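Local coordinates for 2-hydroxyisobutanoyl-CoA mutase large subunit (Aquincola tertiaricarbonis, PDB 4R3U), which works with its small cobalamin-binding partner subunit to interconvert 2-hydroxyisobutyryl-CoA and (S)-3-hydroxybutyryl-CoA, at residues Ser139-Arg150 with Tyr497-Ile506; Ala154-Ala163 with Gln505-Arg513. All blocks are in the same frame, centred on the assembly; numbering follows the deposited sequence.

How the contacts relate
Both contacts use helix 501-515, their centres about 12 Å apart. Along the sequence the order is 139-150, 154-163, then 497-506 and 505-513, so the segments alternate. The early segments belong to the crossover between strands 125-128 and 175-178, neighbours in the TIM barrel. Some 340 residues later, helix 501-515 and the residues just before it pack on the loop in contact 1, and later turns on the start of helix 158-164 in contact 2. Both share Q505 and I506; a probable hydrogen bond from S139 to D156 and a salt bridge between D140 and R513 join them directly. One late helix is thus fastened to two parts of a single crossover, whose loop also touches the small cobalamin-binding subunit.

Contact 1: residues Ser139-Arg150 with Tyr497-Ile506; sequences SDHPMSDGEVGR and YDNTTAERQI
V148 and A502 bring the two backbones nearest, CA to CA 5.6 Å, and from there the pairing runs in opposite senses: D140 lies by I506 at one end, R150 by Y497 at the other. Segment 139-150 is an irregular loop with a type II turn from S144 to E147. On the other side a type I turn, D498 to T501, leads into the helix, and the D498 side chain makes a capping bond to T500 N just ahead of it. G149 has positive phi and sits where a side chain would run into T501 CG2.

Y497 carries the end of the contact nearest R150. Its OH donates to V148 O in a very short bond of 2.5 Å, the carbonyl oxygen lying at the ring edge, and water 1 ties the same hydroxyl to V148 N. R150 lies over one ring face, CZ 3.9 Å from the centroid of Y497, a cation-pi contact with the planes 35° apart. The bend at chi3 (-65°) also lets R150 NE reach G146 O at 2.7 Å, which limits the guanidinium's freedom to turn. A leucine in place of Y497 would probably leave V148 O without its donor and R150 without the ring beneath it.

This loop follows helix 131-135, in the crossover from strand 125-128 to strand 175-178 of the TIM barrel, and faces the small subunit, where D145 bridges to K86 and E147 bonds to L26 N, both of that other chain; the R150 side chain is about 7 Å from cobalamin. At the D140-I506 end the contact is mainly apolar. V148 CG1, anti to the backbone N (chi1 -169°), rests on Q505 CG at 3.9 Å. I506 CG2 meets D140 CB at 3.7 Å; its CD1 branch, whose position is less certain, lies against S139. The D140 carboxylate turns elsewhere, to R513.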
loop_
_atom_site.group_PDB
_atom_site.type_symbol
_atom_site.label_atom_id
_atom_site.label_comp_id
_atom_site.label_asym_id
_atom_site.label_seq_id
_atom_site.Cartn_x
_atom_site.Cartn_y
_atom_site.Cartn_z
ATOM N N SER A 139 21.695 -33.510 -8.743
ATOM C CA SER A 139 22.073 -33.214 -7.360
ATOM C C SER A 139 23.446 -33.753 -6.877
ATOM O O SER A 139 24.042 -33.156 -5.979
ATOM C CB SER A 139 20.957 -33.648 -6.429
ATOM O OG SER A 139 19.773 -32.980 -6.827
ATOM N N ASP A 140 23.951 -34.846 -7.488
ATOM C CA ASP A 140 25.227 -35.479 -7.118
ATOM C C ASP A 140 26.408 -35.090 -8.002
ATOM O O ASP A 140 27.515 -35.619 -7.820
ATOM C CB ASP A 140 25.084 -37.010 -7.015
ATOM C CG ASP A 140 24.655 -37.727 -8.283
ATOM O OD1 ASP A 140 24.103 -37.054 -9.193
ATOM O OD2 ASP A 140 24.839 -38.964 -8.352
ATOM N N HIS A 141 26.195 -34.159 -8.946
ATOM C CA HIS A 141 27.272 -33.663 -9.802
ATOM C C HIS A 141 28.235 -32.812 -8.917
ATOM O O HIS A 141 27.752 -32.130 -8.000
ATOM C CB HIS A 141 26.698 -32.808 -10.942
ATOM C CG HIS A 141 27.727 -32.365 -11.936
ATOM N ND1 HIS A 141 28.553 -31.268 -11.694
ATOM C CD2 HIS A 141 28.055 -32.893 -13.137
ATOM C CE1 HIS A 141 29.353 -31.181 -12.747
ATOM N NE2 HIS A 141 29.071 -32.119 -13.651
ATOM N N PRO A 142 29.583 -32.831 -9.167
ATOM C CA PRO A 142 30.507 -32.013 -8.341
ATOM C C PRO A 142 30.165 -30.526 -8.271
ATOM O O PRO A 142 30.405 -29.896 -7.243
ATOM C CB PRO A 142 31.863 -32.237 -9.015
ATOM C CG PRO A 142 31.733 -33.565 -9.653
ATOM C CD PRO A 142 30.337 -33.625 -10.164
ATOM N N MET A 143 29.582 -29.973 -9.343
ATOM C CA MET A 143 29.199 -28.564 -9.392
ATOM C C MET A 143 28.005 -28.232 -8.469
ATOM O O MET A 143 27.827 -27.071 -8.103
ATOM C CB MET A 143 28.944 -28.114 -10.838
ATOM C CG MET A 143 30.220 -27.881 -11.660
ATOM S SD MET A 143 31.401 -26.662 -10.926
ATOM C CE MET A 143 30.381 -25.119 -10.841
ATOM N N SER A 144 27.244 -29.260 -8.049
ATOM C CA SER A 144 26.054 -29.167 -7.204
ATOM C C SER A 144 26.346 -29.074 -5.706
ATOM O O SER A 144 25.499 -28.568 -4.977
ATOM C CB SER A 144 25.106 -30.331 -7.481
ATOM O OG SER A 144 24.861 -30.456 -8.871
ATOM N N ASP A 145 27.520 -29.560 -5.250
ATOM C CA ASP A 145 27.954 -29.567 -3.829
ATOM C C ASP A 145 27.503 -28.333 -3.035
ATOM O O ASP A 145 27.773 -27.200 -3.454
ATOM C CB ASP A 145 29.489 -29.729 -3.726
ATOM C CG ASP A 145 30.015 -29.967 -2.323
ATOM O OD1 ASP A 145 29.873 -31.111 -1.821
ATOM O OD2 ASP A 145 30.587 -29.017 -1.730
ATOM N N GLY A 146 26.790 -28.566 -1.935
ATOM C CA GLY A 146 26.296 -27.496 -1.068
ATOM C C GLY A 146 25.177 -26.632 -1.630
ATOM O O GLY A 146 24.773 -25.665 -0.994
ATOM N N GLU A 147 24.649 -26.966 -2.820
ATOM C CA GLU A 147 23.619 -26.166 -3.485
ATOM C C GLU A 147 22.297 -26.903 -3.694
ATOM O O GLU A 147 21.349 -26.290 -4.195
ATOM C CB GLU A 147 24.146 -25.600 -4.823
ATOM C CG GLU A 147 25.406 -24.761 -4.688
ATOM C CD GLU A 147 25.530 -23.551 -5.586
ATOM O OE1 GLU A 147 26.668 -23.249 -6.010
ATOM O OE2 GLU A 147 24.503 -22.877 -5.826
ATOM N N VAL A 148 22.214 -28.193 -3.293
ATOM C CA VAL A 148 20.985 -28.997 -3.495
ATOM C C VAL A 148 19.818 -28.518 -2.609
ATOM O O VAL A 148 19.967 -28.490 -1.387
ATOM C CB VAL A 148 21.215 -30.528 -3.346
ATOM C CG1 VAL A 148 19.992 -31.298 -3.836
ATOM C CG2 VAL A 148 22.470 -30.973 -4.087
ATOM N N GLY A 149 18.690 -28.165 -3.241
ATOM C CA GLY A 149 17.460 -27.721 -2.594
ATOM C C GLY A 149 17.574 -26.475 -1.744
ATOM O O GLY A 149 16.665 -26.174 -0.959
ATOM N N ARG A 150 18.697 -25.740 -1.887
ATOM C CA ARG A 150 18.986 -24.531 -1.121
ATOM C C ARG A 150 18.183 -23.284 -1.567
ATOM O O ARG A 150 17.434 -22.730 -0.767
ATOM C CB ARG A 150 20.497 -24.285 -1.122
ATOM C CG ARG A 150 20.923 -23.135 -0.234
ATOM C CD ARG A 150 22.431 -22.969 -0.150
ATOM N NE ARG A 150 23.118 -24.090 0.492
ATOM C CZ ARG A 150 23.181 -24.337 1.803
ATOM N NH1 ARG A 150 22.604 -23.518 2.670
ATOM N NH2 ARG A 150 23.843 -25.398 2.249
ATOM N N TYR A 497 17.354 -24.075 5.954
ATOM C CA TYR A 497 17.781 -25.106 5.035
ATOM C C TYR A 497 17.857 -26.405 5.841
ATOM O O TYR A 497 18.434 -26.430 6.931
ATOM C CB TYR A 497 19.168 -24.749 4.437
ATOM C CG TYR A 497 19.705 -25.780 3.461
ATOM C CD1 TYR A 497 19.054 -26.034 2.254
ATOM C CD2 TYR A 497 20.852 -26.512 3.751
ATOM C CE1 TYR A 497 19.512 -27.012 1.375
ATOM C CE2 TYR A 497 21.332 -27.486 2.870
ATOM C CZ TYR A 497 20.661 -27.726 1.678
ATOM O OH TYR A 497 21.123 -28.670 0.797
ATOM N N ASP A 498 17.245 -27.470 5.313
ATOM C CA ASP A 498 17.260 -28.806 5.896
ATOM C C ASP A 498 18.539 -29.472 5.373
ATOM O O ASP A 498 18.675 -29.704 4.156
ATOM C CB ASP A 498 16.000 -29.578 5.447
ATOM C CG ASP A 498 15.859 -31.012 5.928
ATOM O OD1 ASP A 498 16.798 -31.522 6.596
ATOM O OD2 ASP A 498 14.837 -31.644 5.595
ATOM N N ASN A 499 19.481 -29.762 6.282
ATOM C CA ASN A 499 20.756 -30.381 5.907
ATOM C C ASN A 499 20.699 -31.863 5.437
ATOM O O ASN A 499 21.731 -32.422 5.048
ATOM C CB ASN A 499 21.824 -30.128 6.977
ATOM C CG ASN A 499 22.292 -28.686 7.030
ATOM O OD1 ASN A 499 22.196 -28.017 8.063
ATOM N ND2 ASN A 499 22.824 -28.169 5.921
ATOM N N THR A 500 19.501 -32.475 5.427
ATOM C CA THR A 500 19.296 -33.856 4.962
ATOM C C THR A 500 18.860 -33.858 3.502
ATOM O O THR A 500 18.785 -34.936 2.906
ATOM C CB THR A 500 18.224 -34.597 5.790
ATOM O OG1 THR A 500 16.946 -33.981 5.608
ATOM C CG2 THR A 500 18.567 -34.704 7.250
ATOM N N THR A 501 18.558 -32.664 2.935
ATOM C CA THR A 501 18.103 -32.465 1.546
ATOM C C THR A 501 19.015 -33.204 0.564
ATOM O O THR A 501 18.501 -34.046 -0.184
ATOM C CB THR A 501 18.021 -30.956 1.191
ATOM O OG1 THR A 501 17.115 -30.282 2.075
ATOM C CG2 THR A 501 17.650 -30.714 -0.266
ATOM N N ALA A 502 20.358 -32.921 0.571
ATOM C CA ALA A 502 21.271 -33.596 -0.369
ATOM C C ALA A 502 21.183 -35.130 -0.279
ATOM O O ALA A 502 20.831 -35.757 -1.280
ATOM C CB ALA A 502 22.705 -33.110 -0.209
ATOM N N GLU A 503 21.370 -35.714 0.938
ATOM C CA GLU A 503 21.274 -37.148 1.195
ATOM C C GLU A 503 19.952 -37.739 0.650
ATOM O O GLU A 503 19.981 -38.721 -0.093
ATOM C CB GLU A 503 21.427 -37.406 2.711
ATOM C CG GLU A 503 21.440 -38.873 3.139
ATOM C CD GLU A 503 20.109 -39.407 3.649
ATOM O OE1 GLU A 503 19.456 -38.710 4.462
ATOM O OE2 GLU A 503 19.723 -40.531 3.241
ATOM N N ARG A 504 18.808 -37.093 0.994
ATOM C CA ARG A 504 17.455 -37.497 0.607
ATOM C C ARG A 504 17.244 -37.495 -0.923
ATOM O O ARG A 504 16.699 -38.447 -1.483
ATOM C CB ARG A 504 16.422 -36.611 1.305
ATOM C CG ARG A 504 16.194 -36.962 2.777
ATOM C CD ARG A 504 14.919 -36.313 3.359
ATOM N NE ARG A 504 15.035 -34.864 3.530
ATOM C CZ ARG A 504 14.481 -33.938 2.747
ATOM N NH1 ARG A 504 13.692 -34.295 1.746
ATOM N NH2 ARG A 504 14.693 -32.646 2.979
ATOM N N GLN A 505 17.708 -36.428 -1.580
ATOM C CA GLN A 505 17.609 -36.206 -3.018
ATOM C C GLN A 505 18.469 -37.180 -3.824
ATOM O O GLN A 505 17.933 -37.788 -4.755
ATOM C CB GLN A 505 17.914 -34.730 -3.346
ATOM C CG GLN A 505 17.821 -34.344 -4.807
ATOM C CD GLN A 505 16.461 -34.455 -5.434
ATOM O OE1 GLN A 505 15.415 -34.277 -4.791
ATOM N NE2 GLN A 505 16.468 -34.687 -6.734
ATOM N N ILE A 506 19.760 -37.371 -3.457
ATOM C CA ILE A 506 20.674 -38.308 -4.147
ATOM C C ILE A 506 20.125 -39.743 -4.082
ATOM O O ILE A 506 20.124 -40.453 -5.095
ATOM C CB ILE A 506 22.140 -38.247 -3.639
ATOM C CG1 ILE A 506 22.639 -36.824 -3.233
ATOM C CG2 ILE A 506 23.128 -38.977 -4.559
ATOM C CD1 ILE A 506 22.815 -35.817 -4.229
HETATM O O HOH W 1 23.682 -29.309 -0.867
#

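Contact 2: residues Ala154-Ala163 with Gln505-Arg513; sequences AIDTLADMEA and QISRTRRVR
A capping box at the start of helix 158-164, made by T157 and D160, is where R508 and Q505 of helix 501-515 take hold. The axes of the segments 158-163 and 505-513 come within 10.4 Å, their N-to-C directions 130° apart. D160 OD1 receives R508 NE at 2.8 Å, nearly along its C-O bond, in a salt bridge; R508 has a second acid in E108. D160 OD2 accepts from D156 N, T157 N and Q505 NE2, the last at 2.8 Å and from above the carboxylate plane.

The same amide nitrogen, with chi2 of Q505 bent to 64°, also bonds D156 OD2 at 3.1 Å. That oxygen takes T509 OG1 on its anti lone pair, 2.9 Å away, with S139 OG as a third partner. Water 2 links A154 O, Q505 OE1 and R508 NH1. Beyond the polar cluster T157 CG2 meets V512 CG1 tip to tip at 3.7 Å, with A159 CB 3.8 Å from V512 CG2.

Helix 183-196 receives the side chains that turn from helix 501-515, I155 and M161, while the backbone of A154 bonds to G105 and that of D156 to M553 of helix 553-564.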
loop_
_atom_site.group_PDB
_atom_site.type_symbol
_atom_site.label_atom_id
_atom_site.label_comp_id
_atom_site.label_asym_id
_atom_site.label_seq_id
_atom_site.Cartn_x
_atom_site.Cartn_y
_atom_site.Cartn_z
ATOM N N ALA A 154 14.819 -29.156 -5.837
ATOM C CA ALA A 154 15.700 -29.990 -6.632
ATOM C C ALA A 154 14.844 -30.904 -7.504
ATOM O O ALA A 154 13.961 -31.603 -6.980
ATOM C CB ALA A 154 16.585 -30.823 -5.725
ATOM N N ILE A 155 15.061 -30.857 -8.839
ATOM C CA ILE A 155 14.405 -31.760 -9.768
ATOM C C ILE A 155 15.501 -32.414 -10.626
ATOM O O ILE A 155 16.219 -31.722 -11.356
ATOM C CB ILE A 155 13.202 -31.185 -10.597
ATOM C CG1 ILE A 155 12.162 -30.432 -9.714
ATOM C CG2 ILE A 155 12.517 -32.308 -11.453
ATOM C CD1 ILE A 155 11.207 -31.293 -8.850
ATOM N N ASP A 156 15.658 -33.749 -10.499
ATOM C CA ASP A 156 16.659 -34.501 -11.278
ATOM C C ASP A 156 15.961 -35.463 -12.184
ATOM O O ASP A 156 16.422 -35.687 -13.290
ATOM C CB ASP A 156 17.656 -35.278 -10.381
ATOM C CG ASP A 156 18.527 -34.428 -9.476
ATOM O OD1 ASP A 156 18.706 -33.247 -9.771
ATOM O OD2 ASP A 156 19.014 -34.948 -8.469
ATOM N N THR A 157 14.833 -36.015 -11.703
ATOM C CA THR A 157 14.013 -37.080 -12.316
ATOM C C THR A 157 12.490 -36.748 -12.310
ATOM O O THR A 157 12.032 -35.866 -11.579
ATOM C CB THR A 157 14.253 -38.391 -11.533
ATOM O OG1 THR A 157 13.764 -38.237 -10.194
ATOM C CG2 THR A 157 15.716 -38.795 -11.481
ATOM N N LEU A 158 11.723 -37.477 -13.122
ATOM C CA LEU A 158 10.266 -37.369 -13.203
ATOM C C LEU A 158 9.672 -37.786 -11.838
ATOM O O LEU A 158 8.669 -37.205 -11.400
ATOM C CB LEU A 158 9.755 -38.259 -14.338
ATOM C CG LEU A 158 8.263 -38.603 -14.421
ATOM C CD1 LEU A 158 7.401 -37.349 -14.595
ATOM C CD2 LEU A 158 8.024 -39.567 -15.571
ATOM N N ALA A 159 10.337 -38.750 -11.151
ATOM C CA ALA A 159 10.001 -39.225 -9.813
ATOM C C ALA A 159 9.905 -38.057 -8.818
ATOM O O ALA A 159 8.983 -38.038 -8.004
ATOM C CB ALA A 159 11.044 -40.217 -9.345
ATOM N N ASP A 160 10.830 -37.066 -8.907
ATOM C CA ASP A 160 10.862 -35.877 -8.048
ATOM C C ASP A 160 9.670 -34.978 -8.358
ATOM O O ASP A 160 9.151 -34.291 -7.452
ATOM C CB ASP A 160 12.127 -35.034 -8.280
ATOM C CG ASP A 160 13.477 -35.667 -8.041
ATOM O OD1 ASP A 160 13.560 -36.614 -7.228
ATOM O OD2 ASP A 160 14.474 -35.147 -8.588
ATOM N N MET A 161 9.305 -34.889 -9.656
ATOM C CA MET A 161 8.156 -34.066 -10.061
ATOM C C MET A 161 6.827 -34.670 -9.523
ATOM O O MET A 161 5.907 -33.918 -9.198
ATOM C CB MET A 161 8.098 -33.861 -11.588
ATOM C CG MET A 161 7.082 -32.803 -12.000
ATOM S SD MET A 161 7.165 -32.321 -13.731
ATOM C CE MET A 161 8.761 -31.361 -13.711
ATOM N N GLU A 162 6.750 -36.007 -9.406
ATOM C CA GLU A 162 5.593 -36.710 -8.876
ATOM C C GLU A 162 5.446 -36.310 -7.422
ATOM O O GLU A 162 4.330 -35.998 -7.003
ATOM C CB GLU A 162 5.764 -38.229 -9.023
ATOM C CG GLU A 162 5.748 -38.678 -10.475
ATOM C CD GLU A 162 6.219 -40.085 -10.786
ATOM O OE1 GLU A 162 6.855 -40.723 -9.915
ATOM O OE2 GLU A 162 5.986 -40.532 -11.929
ATOM N N ALA A 163 6.589 -36.225 -6.677
ATOM C CA ALA A 163 6.663 -35.784 -5.270
ATOM C C ALA A 163 6.256 -34.334 -5.173
ATOM O O ALA A 163 5.477 -33.994 -4.286
ATOM C CB ALA A 163 8.071 -35.962 -4.715
ATOM N N GLN A 505 17.708 -36.428 -1.580
ATOM C CA GLN A 505 17.609 -36.206 -3.018
ATOM C C GLN A 505 18.469 -37.180 -3.824
ATOM O O GLN A 505 17.933 -37.788 -4.755
ATOM C CB GLN A 505 17.914 -34.730 -3.346
ATOM C CG GLN A 505 17.821 -34.344 -4.807
ATOM C CD GLN A 505 16.461 -34.455 -5.434
ATOM O OE1 GLN A 505 15.415 -34.277 -4.791
ATOM N NE2 GLN A 505 16.468 -34.687 -6.734
ATOM N N ILE A 506 19.760 -37.371 -3.457
ATOM C CA ILE A 506 20.674 -38.308 -4.147
ATOM C C ILE A 506 20.125 -39.743 -4.082
ATOM O O ILE A 506 20.124 -40.453 -5.095
ATOM C CB ILE A 506 22.140 -38.247 -3.639
ATOM C CG1 ILE A 506 22.639 -36.824 -3.233
ATOM C CG2 ILE A 506 23.128 -38.977 -4.559
ATOM C CD1 ILE A 506 22.815 -35.817 -4.229
ATOM N N SER A 507 19.608 -40.139 -2.899
ATOM C CA SER A 507 19.007 -41.447 -2.635
ATOM C C SER A 507 18.015 -41.817 -3.725
ATOM O O SER A 507 18.104 -42.925 -4.261
ATOM C CB SER A 507 18.304 -41.441 -1.284
ATOM O OG SER A 507 19.240 -41.316 -0.229
ATOM N N ARG A 508 17.086 -40.878 -4.063
ATOM C CA ARG A 508 16.065 -41.050 -5.096
ATOM C C ARG A 508 16.655 -41.078 -6.498
ATOM O O ARG A 508 16.262 -41.940 -7.287
ATOM C CB ARG A 508 14.984 -39.972 -4.989
ATOM C CG ARG A 508 13.861 -40.098 -6.026
ATOM C CD ARG A 508 12.533 -39.659 -5.483
ATOM N NE ARG A 508 12.561 -38.237 -5.164
ATOM C CZ ARG A 508 11.793 -37.658 -4.258
ATOM N NH1 ARG A 508 11.919 -36.360 -4.005
ATOM N NH2 ARG A 508 10.915 -38.372 -3.573
ATOM N N THR A 509 17.578 -40.145 -6.812
ATOM C CA THR A 509 18.244 -40.059 -8.120
ATOM C C THR A 509 18.993 -41.360 -8.415
ATOM O O THR A 509 18.844 -41.899 -9.519
ATOM C CB THR A 509 19.077 -38.756 -8.252
ATOM O OG1 THR A 509 18.178 -37.657 -8.170
ATOM C CG2 THR A 509 19.799 -38.647 -9.585
ATOM N N ARG A 510 19.745 -41.891 -7.402
ATOM C CA ARG A 510 20.526 -43.140 -7.487
ATOM C C ARG A 510 19.622 -44.350 -7.757
ATOM O O ARG A 510 20.002 -45.244 -8.532
ATOM C CB ARG A 510 21.343 -43.389 -6.196
ATOM C CG ARG A 510 22.584 -42.511 -6.027
ATOM C CD ARG A 510 23.446 -42.978 -4.862
ATOM N NE ARG A 510 24.524 -42.031 -4.568
ATOM C CZ ARG A 510 25.277 -42.052 -3.465
ATOM N NH1 ARG A 510 25.055 -42.957 -2.516
ATOM N NH2 ARG A 510 26.238 -41.151 -3.292
ATOM N N ARG A 511 18.438 -44.369 -7.098
ATOM C CA ARG A 511 17.415 -45.398 -7.175
ATOM C C ARG A 511 16.814 -45.421 -8.579
ATOM O O ARG A 511 16.737 -46.493 -9.189
ATOM C CB ARG A 511 16.324 -45.130 -6.117
ATOM C CG ARG A 511 15.354 -46.284 -5.877
ATOM C CD ARG A 511 14.010 -45.836 -5.319
ATOM N NE ARG A 511 13.409 -44.688 -6.018
ATOM C CZ ARG A 511 12.235 -44.711 -6.641
ATOM N NH1 ARG A 511 11.511 -45.823 -6.669
ATOM N NH2 ARG A 511 11.776 -43.621 -7.239
ATOM N N VAL A 512 16.424 -44.244 -9.107
ATOM C CA VAL A 512 15.842 -44.069 -10.451
ATOM C C VAL A 512 16.792 -44.647 -11.511
ATOM O O VAL A 512 16.351 -45.433 -12.364
ATOM C CB VAL A 512 15.427 -42.589 -10.726
ATOM C CG1 VAL A 512 15.074 -42.349 -12.199
ATOM C CG2 VAL A 512 14.274 -42.158 -9.808
ATOM N N ARG A 513 18.098 -44.296 -11.421
ATOM C CA ARG A 513 19.155 -44.803 -12.301
ATOM C C ARG A 513 19.327 -46.319 -12.161
ATOM O O ARG A 513 19.576 -46.993 -13.165
ATOM C CB ARG A 513 20.496 -44.126 -11.994
ATOM C CG ARG A 513 20.583 -42.661 -12.328
ATOM C CD ARG A 513 21.925 -42.161 -11.860
ATOM N NE ARG A 513 22.127 -40.723 -12.053
ATOM C CZ ARG A 513 22.692 -39.925 -11.152
ATOM N NH1 ARG A 513 23.060 -40.404 -9.968
ATOM N NH2 ARG A 513 22.866 -38.637 -11.414
HETATM O O HOH W 2 13.027 -33.707 -5.296
#